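Local coordinates for encapsidation protein (Bacillus phage phi29, PDB 5HD9) that probably powers the packaging of viral DNA into the phage prohead by hydrolysing ATP, as the ASCE-fold ATPase of the motor, at residues 45-56 / 88-97; 126-135 / 160-168. All blocks are in the same frame, centred on the assembly; numbering follows the deposited sequence.

Contact 1. Residues 45-56 / 88-97; sequences QFIYVRRYKPEL and LAGWAIPLSV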
loop_
_atom_site.group_PDB
_atom_site.type_symbol
_atom_site.label_atom_id
_atom_site.label_comp_id
_atom_site.label_asym_id
_atom_site.label_seq_id
_atom_site.Cartn_x
_atom_site.Cartn_y
_atom_site.Cartn_z
ATOM N N GLN A 45 9.246 -6.877 6.763
ATOM C CA GLN A 45 8.549 -7.461 5.625
ATOM C C GLN A 45 7.360 -6.598 5.227
ATOM O O GLN A 45 6.985 -5.670 5.948
ATOM C CB GLN A 45 8.107 -8.884 5.958
ATOM C CG GLN A 45 9.279 -9.833 6.154
ATOM C CD GLN A 45 8.873 -11.146 6.784
ATOM O OE1 GLN A 45 8.175 -11.175 7.799
ATOM N NE2 GLN A 45 9.311 -12.246 6.184
ATOM N N PHE A 46 6.774 -6.893 4.072
ATOM C CA PHE A 46 5.690 -6.068 3.558
ATOM C C PHE A 46 4.636 -6.893 2.841
ATOM O O PHE A 46 4.912 -7.996 2.363
ATOM C CB PHE A 46 6.242 -4.997 2.615
ATOM C CG PHE A 46 6.801 -5.547 1.327
ATOM C CD1 PHE A 46 8.108 -5.997 1.259
ATOM C CD2 PHE A 46 6.020 -5.603 0.184
ATOM C CE1 PHE A 46 8.624 -6.503 0.076
ATOM C CE2 PHE A 46 6.529 -6.107 -1.002
ATOM C CZ PHE A 46 7.832 -6.555 -1.055
ATOM N N ILE A 47 3.425 -6.347 2.782
ATOM C CA ILE A 47 2.328 -6.979 2.066
ATOM C C ILE A 47 1.779 -6.030 1.009
ATOM O O ILE A 47 1.459 -4.877 1.294
ATOM C CB ILE A 47 1.192 -7.413 3.017
ATOM C CG1 ILE A 47 1.731 -8.422 4.035
ATOM C CG2 ILE A 47 0.032 -8.016 2.221
ATOM C CD1 ILE A 47 0.707 -8.943 5.009
ATOM N N TYR A 48 1.693 -6.537 -0.214
ATOM C CA TYR A 48 1.099 -5.819 -1.331
ATOM C C TYR A 48 -0.323 -6.337 -1.516
ATOM O O TYR A 48 -0.531 -7.508 -1.840
ATOM C CB TYR A 48 1.940 -6.011 -2.595
ATOM C CG TYR A 48 1.444 -5.285 -3.827
ATOM C CD1 TYR A 48 1.395 -3.900 -3.871
ATOM C CD2 TYR A 48 1.058 -5.990 -4.960
ATOM C CE1 TYR A 48 0.953 -3.237 -5.002
ATOM C CE2 TYR A 48 0.618 -5.338 -6.093
ATOM C CZ TYR A 48 0.568 -3.963 -6.111
ATOM O OH TYR A 48 0.129 -3.315 -7.242
ATOM N N VAL A 49 -1.297 -5.468 -1.282
ATOM C CA VAL A 49 -2.700 -5.849 -1.353
ATOM C C VAL A 49 -3.355 -5.263 -2.595
ATOM O O VAL A 49 -3.164 -4.092 -2.929
ATOM C CB VAL A 49 -3.474 -5.382 -0.102
ATOM C CG1 VAL A 49 -4.946 -5.783 -0.185
ATOM C CG2 VAL A 49 -2.839 -5.956 1.156
ATOM N N ARG A 50 -4.111 -6.110 -3.284
ATOM C CA ARG A 50 -5.036 -5.675 -4.318
ATOM C C ARG A 50 -6.387 -6.287 -3.977
ATOM O O ARG A 50 -6.447 -7.298 -3.282
ATOM C CB ARG A 50 -4.556 -6.102 -5.707
ATOM C CG ARG A 50 -3.192 -5.530 -6.095
ATOM C CD ARG A 50 -3.235 -4.015 -6.242
ATOM N NE ARG A 50 -4.109 -3.607 -7.342
ATOM C CZ ARG A 50 -3.702 -3.376 -8.588
ATOM N NH1 ARG A 50 -2.421 -3.494 -8.922
ATOM N NH2 ARG A 50 -4.585 -3.022 -9.510
ATOM N N ARG A 51 -7.467 -5.671 -4.440
ATOM C CA ARG A 51 -8.804 -6.103 -4.046
ATOM C C ARG A 51 -9.140 -7.490 -4.580
ATOM O O ARG A 51 -9.562 -8.370 -3.823
ATOM C CB ARG A 51 -9.849 -5.097 -4.527
ATOM C CG ARG A 51 -11.281 -5.510 -4.238
ATOM C CD ARG A 51 -12.248 -4.369 -4.495
ATOM N NE ARG A 51 -12.076 -3.303 -3.511
ATOM C CZ ARG A 51 -11.368 -2.192 -3.700
ATOM N NH1 ARG A 51 -10.758 -1.955 -4.854
ATOM N NH2 ARG A 51 -11.275 -1.305 -2.719
ATOM N N TYR A 52 -8.946 -7.680 -5.882
ATOM C CA TYR A 52 -9.330 -8.921 -6.543
ATOM C C TYR A 52 -8.140 -9.621 -7.198
ATOM O O TYR A 52 -7.142 -8.990 -7.544
ATOM C CB TYR A 52 -10.415 -8.643 -7.586
ATOM C CG TYR A 52 -11.713 -8.144 -6.992
ATOM C CD1 TYR A 52 -12.383 -8.880 -6.023
ATOM C CD2 TYR A 52 -12.279 -6.947 -7.412
ATOM C CE1 TYR A 52 -13.572 -8.432 -5.479
ATOM C CE2 TYR A 52 -13.467 -6.491 -6.872
ATOM C CZ TYR A 52 -14.109 -7.237 -5.906
ATOM O OH TYR A 52 -15.293 -6.788 -5.366
ATOM N N LYS A 53 -8.270 -10.932 -7.367
ATOM C CA LYS A 53 -7.207 -11.769 -7.920
ATOM C C LYS A 53 -6.674 -11.338 -9.294
ATOM O O LYS A 53 -5.465 -11.379 -9.518
ATOM C CB LYS A 53 -7.694 -13.218 -8.010
ATOM C CG LYS A 53 -7.917 -13.865 -6.659
ATOM C CD LYS A 53 -8.277 -15.331 -6.798
ATOM C CE LYS A 53 -7.759 -16.134 -5.620
ATOM N NZ LYS A 53 -8.165 -17.570 -5.674
ATOM N N PRO A 54 -7.562 -10.953 -10.229
ATOM C CA PRO A 54 -7.034 -10.577 -11.547
ATOM C C PRO A 54 -6.084 -9.385 -11.511
ATOM O O PRO A 54 -5.265 -9.226 -12.417
ATOM C CB PRO A 54 -8.300 -10.236 -12.344
ATOM C CG PRO A 54 -9.320 -9.926 -11.308
ATOM C CD PRO A 54 -9.031 -10.885 -10.210
ATOM N N GLU A 55 -6.190 -8.565 -10.473
ATOM C CA GLU A 55 -5.320 -7.406 -10.326
ATOM C C GLU A 55 -3.888 -7.837 -10.012
ATOM O O GLU A 55 -2.958 -7.032 -10.084
ATOM C CB GLU A 55 -5.855 -6.481 -9.233
ATOM C CG GLU A 55 -7.299 -6.063 -9.456
ATOM C CD GLU A 55 -7.758 -5.000 -8.481
ATOM O OE1 GLU A 55 -7.230 -3.870 -8.537
ATOM O OE2 GLU A 55 -8.650 -5.297 -7.660
ATOM N N LEU A 56 -3.724 -9.114 -9.671
ATOM C CA LEU A 56 -2.415 -9.691 -9.385
ATOM C C LEU A 56 -2.011 -10.714 -10.449
ATOM O O LEU A 56 -1.107 -11.519 -10.234
ATOM C CB LEU A 56 -2.420 -10.349 -8.001
ATOM C CG LEU A 56 -2.495 -9.381 -6.816
ATOM C CD1 LEU A 56 -2.912 -10.113 -5.553
ATOM C CD2 LEU A 56 -1.163 -8.682 -6.618
ATOM N N LEU A 88 12.374 -14.722 2.317
ATOM C CA LEU A 88 10.993 -14.265 2.205
ATOM C C LEU A 88 10.880 -12.845 2.749
ATOM O O LEU A 88 11.143 -12.607 3.925
ATOM C CB LEU A 88 10.049 -15.202 2.958
ATOM C CG LEU A 88 8.553 -14.879 2.871
ATOM C CD1 LEU A 88 8.088 -14.797 1.422
ATOM C CD2 LEU A 88 7.747 -15.919 3.629
ATOM N N ALA A 89 10.490 -11.910 1.883
ATOM C CA ALA A 89 10.458 -10.494 2.237
ATOM C C ALA A 89 9.042 -9.927 2.203
ATOM O O ALA A 89 8.738 -8.962 2.904
ATOM C CB ALA A 89 11.363 -9.703 1.300
ATOM N N GLY A 90 8.172 -10.516 1.390
ATOM C CA GLY A 90 6.816 -10.011 1.290
ATOM C C GLY A 90 5.817 -10.949 0.648
ATOM O O GLY A 90 6.174 -12.023 0.160
ATOM N N TRP A 91 4.558 -10.516 0.655
ATOM C CA TRP A 91 3.444 -11.279 0.110
ATOM C C TRP A 91 2.544 -10.392 -0.737
ATOM O O TRP A 91 2.342 -9.219 -0.418
ATOM C CB TRP A 91 2.600 -11.899 1.228
ATOM C CG TRP A 91 3.330 -12.832 2.138
ATOM C CD1 TRP A 91 3.337 -14.197 2.081
ATOM C CD2 TRP A 91 4.150 -12.474 3.253
ATOM N NE1 TRP A 91 4.113 -14.710 3.091
ATOM C CE2 TRP A 91 4.625 -13.669 3.827
ATOM C CE3 TRP A 91 4.530 -11.255 3.825
ATOM C CZ2 TRP A 91 5.459 -13.685 4.937
ATOM C CZ3 TRP A 91 5.359 -11.271 4.930
ATOM C CH2 TRP A 91 5.815 -12.478 5.474
ATOM N N ALA A 92 2.001 -10.962 -1.807
ATOM C CA ALA A 92 0.917 -10.333 -2.553
ATOM C C ALA A 92 -0.387 -11.016 -2.158
ATOM O O ALA A 92 -0.509 -12.234 -2.283
ATOM C CB ALA A 92 1.152 -10.437 -4.051
ATOM N N ILE A 93 -1.352 -10.238 -1.675
ATOM C CA ILE A 93 -2.601 -10.795 -1.161
ATOM C C ILE A 93 -3.819 -10.177 -1.836
ATOM O O ILE A 93 -3.983 -8.958 -1.818
ATOM C CB ILE A 93 -2.704 -10.591 0.370
ATOM C CG1 ILE A 93 -1.652 -11.459 1.066
ATOM C CG2 ILE A 93 -4.114 -10.928 0.872
ATOM C CD1 ILE A 93 -1.686 -11.423 2.576
ATOM N N PRO A 94 -4.687 -11.017 -2.432
ATOM C CA PRO A 94 -5.977 -10.488 -2.870
ATOM C C PRO A 94 -6.899 -10.351 -1.668
ATOM O O PRO A 94 -7.144 -11.348 -0.990
ATOM C CB PRO A 94 -6.493 -11.548 -3.856
ATOM C CG PRO A 94 -5.400 -12.604 -3.953
ATOM C CD PRO A 94 -4.574 -12.457 -2.722
ATOM N N LEU A 95 -7.385 -9.145 -1.394
ATOM C CA LEU A 95 -8.204 -8.911 -0.209
ATOM C C LEU A 95 -9.454 -9.790 -0.220
ATOM O O LEU A 95 -9.988 -10.138 0.831
ATOM C CB LEU A 95 -8.591 -7.433 -0.114
ATOM C CG LEU A 95 -9.242 -6.958 1.190
ATOM C CD1 LEU A 95 -8.391 -7.293 2.407
ATOM C CD2 LEU A 95 -9.490 -5.460 1.123
ATOM N N SER A 96 -9.903 -10.163 -1.415
ATOM C CA SER A 96 -11.091 -10.999 -1.569
ATOM C C SER A 96 -10.941 -12.378 -0.917
ATOM O O SER A 96 -11.935 -12.987 -0.523
ATOM C CB SER A 96 -11.425 -11.171 -3.053
ATOM O OG SER A 96 -10.354 -11.781 -3.755
ATOM N N VAL A 97 -9.706 -12.867 -0.812
ATOM C CA VAL A 97 -9.451 -14.196 -0.246
ATOM C C VAL A 97 -8.534 -14.145 0.973
ATOM O O VAL A 97 -7.791 -15.092 1.238
ATOM C CB VAL A 97 -8.824 -15.144 -1.294
ATOM C CG1 VAL A 97 -9.791 -15.369 -2.452
ATOM C CG2 VAL A 97 -7.469 -14.602 -1.772
HETATM O O HOH W 1 -11.208 -12.316 -6.710
#

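Contact 2. Residues 126-135 / 160-168; sequences YIPNEVSALL and VNPYFLFFN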
loop_
_atom_site.group_PDB
_atom_site.type_symbol
_atom_site.label_atom_id
_atom_site.label_comp_id
_atom_site.label_asym_id
_atom_site.label_seq_id
_atom_site.Cartn_x
_atom_site.Cartn_y
_atom_site.Cartn_z
ATOM N N TYR A 126 -17.237 -3.030 -4.286
ATOM C CA TYR A 126 -16.352 -3.310 -3.167
ATOM C C TYR A 126 -16.740 -4.650 -2.564
ATOM O O TYR A 126 -17.855 -5.134 -2.767
ATOM C CB TYR A 126 -16.434 -2.211 -2.104
ATOM C CG TYR A 126 -15.872 -0.877 -2.537
ATOM C CD1 TYR A 126 -14.518 -0.598 -2.402
ATOM C CD2 TYR A 126 -16.695 0.106 -3.068
ATOM C CE1 TYR A 126 -13.999 0.621 -2.790
ATOM C CE2 TYR A 126 -16.185 1.327 -3.461
ATOM C CZ TYR A 126 -14.836 1.580 -3.318
ATOM O OH TYR A 126 -14.316 2.794 -3.707
ATOM N N ILE A 127 -15.819 -5.248 -1.821
ATOM C CA ILE A 127 -16.106 -6.479 -1.100
ATOM C C ILE A 127 -17.055 -6.150 0.057
ATOM O O ILE A 127 -16.946 -5.085 0.660
ATOM C CB ILE A 127 -14.802 -7.135 -0.588
ATOM C CG1 ILE A 127 -13.944 -7.582 -1.775
ATOM C CG2 ILE A 127 -15.097 -8.327 0.309
ATOM C CD1 ILE A 127 -12.471 -7.724 -1.456
ATOM N N PRO A 128 -18.022 -7.039 0.344
ATOM C CA PRO A 128 -18.875 -6.774 1.512
ATOM C C PRO A 128 -18.075 -6.703 2.812
ATOM O O PRO A 128 -17.272 -7.595 3.083
ATOM C CB PRO A 128 -19.850 -7.962 1.530
ATOM C CG PRO A 128 -19.377 -8.920 0.473
ATOM C CD PRO A 128 -18.531 -8.147 -0.479
ATOM N N ASN A 129 -18.299 -5.651 3.597
ATOM C CA ASN A 129 -17.533 -5.419 4.818
ATOM C C ASN A 129 -16.038 -5.457 4.528
ATOM O O ASN A 129 -15.257 -6.041 5.281
ATOM C CB ASN A 129 -17.892 -6.454 5.885
ATOM C CG ASN A 129 -19.367 -6.443 6.232
ATOM O OD1 ASN A 129 -20.206 -6.866 5.438
ATOM N ND2 ASN A 129 -19.690 -5.962 7.427
ATOM N N GLU A 130 -15.653 -4.833 3.420
ATOM C CA GLU A 130 -14.262 -4.809 2.988
ATOM C C GLU A 130 -13.364 -4.098 3.990
ATOM O O GLU A 130 -12.233 -4.518 4.221
ATOM C CB GLU A 130 -14.145 -4.130 1.624
ATOM C CG GLU A 130 -12.736 -4.073 1.079
ATOM C CD GLU A 130 -12.663 -3.349 -0.245
ATOM O OE1 GLU A 130 -11.808 -2.448 -0.388
ATOM O OE2 GLU A 130 -13.461 -3.682 -1.147
ATOM N N VAL A 131 -13.861 -3.018 4.584
ATOM C CA VAL A 131 -13.041 -2.231 5.499
ATOM C C VAL A 131 -12.673 -3.078 6.713
ATOM O O VAL A 131 -11.539 -3.028 7.189
ATOM C CB VAL A 131 -13.758 -0.945 5.950
ATOM C CG1 VAL A 131 -12.879 -0.142 6.902
ATOM C CG2 VAL A 131 -14.131 -0.099 4.742
ATOM N N SER A 132 -13.627 -3.866 7.196
ATOM C CA SER A 132 -13.367 -4.799 8.287
ATOM C C SER A 132 -12.327 -5.841 7.877
ATOM O O SER A 132 -11.494 -6.251 8.690
ATOM C CB SER A 132 -14.661 -5.492 8.723
ATOM O OG SER A 132 -15.572 -4.556 9.272
ATOM N N ALA A 133 -12.368 -6.263 6.616
ATOM C CA ALA A 133 -11.409 -7.246 6.115
ATOM C C ALA A 133 -9.983 -6.695 6.132
ATOM O O ALA A 133 -9.057 -7.377 6.579
ATOM C CB ALA A 133 -11.786 -7.693 4.705
ATOM N N LEU A 134 -9.797 -5.470 5.639
ATOM C CA LEU A 134 -8.477 -4.846 5.660
ATOM C C LEU A 134 -8.038 -4.649 7.097
ATOM O O LEU A 134 -6.886 -4.893 7.449
ATOM C CB LEU A 134 -8.473 -3.498 4.935
ATOM C CG LEU A 134 -7.096 -2.823 4.872
ATOM C CD1 LEU A 134 -6.142 -3.639 4.017
ATOM C CD2 LEU A 134 -7.192 -1.400 4.349
ATOM N N LEU A 135 -8.973 -4.201 7.922
ATOM C CA LEU A 135 -8.709 -4.007 9.332
ATOM C C LEU A 135 -8.246 -5.313 9.979
ATOM O O LEU A 135 -7.272 -5.326 10.728
ATOM C CB LEU A 135 -9.956 -3.462 10.022
ATOM C CG LEU A 135 -10.193 -1.952 9.910
ATOM C CD1 LEU A 135 -11.508 -1.566 10.573
ATOM C CD2 LEU A 135 -9.046 -1.142 10.512
ATOM N N VAL A 160 -15.694 10.232 -1.172
ATOM C CA VAL A 160 -16.751 9.484 -0.506
ATOM C C VAL A 160 -16.658 8.024 -0.941
ATOM O O VAL A 160 -17.381 7.560 -1.820
ATOM C CB VAL A 160 -18.138 10.117 -0.812
ATOM C CG1 VAL A 160 -19.307 9.178 -0.505
ATOM C CG2 VAL A 160 -18.285 11.406 -0.016
ATOM N N ASN A 161 -15.713 7.324 -0.320
ATOM C CA ASN A 161 -15.499 5.902 -0.537
ATOM C C ASN A 161 -15.666 5.169 0.794
ATOM O O ASN A 161 -15.695 5.805 1.845
ATOM C CB ASN A 161 -14.112 5.655 -1.134
ATOM C CG ASN A 161 -12.992 5.960 -0.158
ATOM O OD1 ASN A 161 -12.683 5.157 0.720
ATOM N ND2 ASN A 161 -12.371 7.122 -0.315
ATOM N N PRO A 162 -15.778 3.833 0.759
ATOM C CA PRO A 162 -16.087 3.082 1.982
ATOM C C PRO A 162 -15.126 3.355 3.138
ATOM O O PRO A 162 -15.564 3.394 4.288
ATOM C CB PRO A 162 -15.984 1.623 1.531
ATOM C CG PRO A 162 -16.250 1.660 0.067
ATOM C CD PRO A 162 -15.652 2.943 -0.410
ATOM N N TYR A 163 -13.846 3.551 2.840
ATOM C CA TYR A 163 -12.853 3.774 3.884
ATOM C C TYR A 163 -13.032 5.144 4.528
ATOM O O TYR A 163 -13.040 5.260 5.753
ATOM C CB TYR A 163 -11.438 3.613 3.317
ATOM C CG TYR A 163 -11.156 2.184 2.913
ATOM C CD1 TYR A 163 -11.502 1.716 1.654
ATOM C CD2 TYR A 163 -10.581 1.293 3.808
ATOM C CE1 TYR A 163 -11.266 0.405 1.290
ATOM C CE2 TYR A 163 -10.339 -0.018 3.454
ATOM C CZ TYR A 163 -10.684 -0.457 2.194
ATOM O OH TYR A 163 -10.450 -1.763 1.838
ATOM N N PHE A 164 -13.192 6.181 3.713
ATOM C CA PHE A 164 -13.388 7.522 4.249
ATOM C C PHE A 164 -14.688 7.582 5.054
ATOM O O PHE A 164 -14.742 8.187 6.127
ATOM C CB PHE A 164 -13.415 8.566 3.129
ATOM C CG PHE A 164 -12.084 8.784 2.454
ATOM C CD1 PHE A 164 -11.016 7.929 2.675
ATOM C CD2 PHE A 164 -11.903 9.862 1.600
ATOM C CE1 PHE A 164 -9.799 8.140 2.048
ATOM C CE2 PHE A 164 -10.690 10.076 0.974
ATOM C CZ PHE A 164 -9.637 9.214 1.199
ATOM N N LEU A 165 -15.732 6.948 4.531
ATOM C CA LEU A 165 -17.018 6.909 5.214
ATOM C C LEU A 165 -16.909 6.162 6.540
ATOM O O LEU A 165 -17.398 6.627 7.568
ATOM C CB LEU A 165 -18.074 6.246 4.332
ATOM C CG LEU A 165 -18.454 6.976 3.044
ATOM C CD1 LEU A 165 -19.416 6.126 2.230
ATOM C CD2 LEU A 165 -19.063 8.335 3.346
ATOM N N PHE A 166 -16.259 5.003 6.505
ATOM C CA PHE A 166 -16.171 4.134 7.675
ATOM C C PHE A 166 -15.441 4.837 8.817
ATOM O O PHE A 166 -15.889 4.805 9.963
ATOM C CB PHE A 166 -15.465 2.823 7.307
ATOM C CG PHE A 166 -15.498 1.783 8.391
ATOM C CD1 PHE A 166 -14.579 1.810 9.426
ATOM C CD2 PHE A 166 -16.442 0.771 8.367
ATOM C CE1 PHE A 166 -14.608 0.850 10.420
ATOM C CE2 PHE A 166 -16.475 -0.190 9.359
ATOM C CZ PHE A 166 -15.556 -0.152 10.385
ATOM N N PHE A 167 -14.328 5.490 8.491
ATOM C CA PHE A 167 -13.488 6.135 9.498
ATOM C C PHE A 167 -13.881 7.587 9.772
ATOM O O PHE A 167 -13.267 8.253 10.604
ATOM C CB PHE A 167 -12.023 6.066 9.067
ATOM C CG PHE A 167 -11.490 4.663 8.972
ATOM C CD1 PHE A 167 -11.361 3.881 10.106
ATOM C CD2 PHE A 167 -11.116 4.128 7.752
ATOM C CE1 PHE A 167 -10.873 2.590 10.024
ATOM C CE2 PHE A 167 -10.627 2.838 7.662
ATOM C CZ PHE A 167 -10.504 2.068 8.800
ATOM N N ASN A 168 -14.905 8.068 9.074
ATOM C CA ASN A 168 -15.402 9.430 9.262
ATOM C C ASN A 168 -14.353 10.460 8.863
ATOM O O ASN A 168 -14.077 11.409 9.599
ATOM C CB ASN A 168 -15.843 9.654 10.712
ATOM C CG ASN A 168 -16.665 10.919 10.883
ATOM O OD1 ASN A 168 -17.052 11.561 9.906
ATOM N ND2 ASN A 168 -16.941 11.279 12.132
#

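Contact 1. Residues 45-56 / 88-97
Two neighbouring parallel strands of the central sheet, 45-50 and 88-94, pair here through their backbones and carry on pairing into the turns that follow. Phe46 N gives to Ala89 O and Phe46 O takes Trp91 N. The exchange repeats up the strands, with Tyr48 N on Trp91 O at 2.8 Å, and ends beyond them where Leu95 N meets Arg50 O and Ser96 N meets Arg51 O. At the start of strand 45-50 Gln45 stretches out so that NE2 reaches Leu88 O at 2.9 Å. That carbonyl lies within the amide plane of Gln45, yet the N-H comes in 50° above the plane of the carbonyl. The other amide atom, Gln45 OE1, sits at the rim of the Trp91 indole and is held by Asn108 N.

Phe46 has its ring swung between backbone N and carbonyl carbon (chi1 68°), which lays a face over Gly90 CA, 4.2 Å from the Phe46 ring centroid in a CH-pi contact. Gly90 and Ala89 form a classic beta bulge opposite Phe82. On the other face of the sheet Ile47 CG1 packs against Trp91 CE3 at 4.0 Å, and its CG2 branch meets Ile93 CD1 at 3.8 Å. Past the strand, Leu56 folds back so that CD2 touches Ala92 CB and CD1 lies 3.9 Å from Pro94 CG. Arg50 rises from the face that carries Tyr48, its NH2 salt-bridging Glu55 OE1 at 2.9 Å and also Glu116. Strand 45-50 thus lies between 87-94 and 109-115, in a sheet whose strand 16-19 leads to the probable P-loop, as in ASCE ATPases.

Contact 2. Residues 126-135 / 160-168
Val131 holds CG1 opposite its backbone N (chi1 180°) and CG2 opposite its carbonyl carbon, so the two methyls spread over separate rings of the helix 162-167. CG2 lies over a face of Tyr163, 4.0 Å from the centroid, while CG1 lies over a face of Phe166, 3.8 Å from its centroid, and also touches Phe167 CZ. Pro162 completes the hole that takes this valine as a knob.

Tyr163 is reached from three directions. Besides the valine on its face, Leu134 CD2 comes to 3.6 Å from Tyr163 CE2. The hydroxyl, for its part, donates to Glu130 OE1 at 2.7 Å on the anti lone pair. Glu130 runs out fully extended to get there, and its second oxygen, OE2, accepts Ile127 N at 2.9 Å. Both carboxylate oxygens of this buried residue are therefore engaged, and the charge is probably balanced by Arg51.

At the start of helix 162-167, Pro162 points its CG-CD edge at a face of the Tyr126 ring: Pro162 CG stands 3.4 Å from the Tyr126 ring centroid and only 6° off its normal, a close CH-pi contact. The tyrosine hydroxyl is bound by Arg119 N. Leu135 finishes the far end, with CD2 at the edge of the Phe167 ring, 3.9 Å from CZ. The two short helical segments cross at -83°. Phe114 of strand 109-115 touches Glu130, Leu134 and Tyr163, while strand 16-19 meets Tyr163 through Phe18 and Phe167 through Leu16, so both helices rest on the central sheet.

Contact 1 is a buried strand-to-strand pairing, whereas contact 2 joins two helices that pack on the sheet and is only partly buried, with Phe166 at its exposed margin. The chemistry follows: 45-56 / 88-97 is held mainly by backbone hydrogen bonds, and 126-135 / 160-168 by CH-pi and apolar packing round Val131, with one buried carboxylate, that of Glu130, at its side. Their centres lie about 17 Å apart, but the two touch directly. Arg51 NH2 forms a salt bridge with Glu130 OE1 at 2.7 Å, and Leu95 CD2 packs on Glu130 CG. Helix 130-141 is common ground, since Ile47 and Val49 of contact 1 also lean on it.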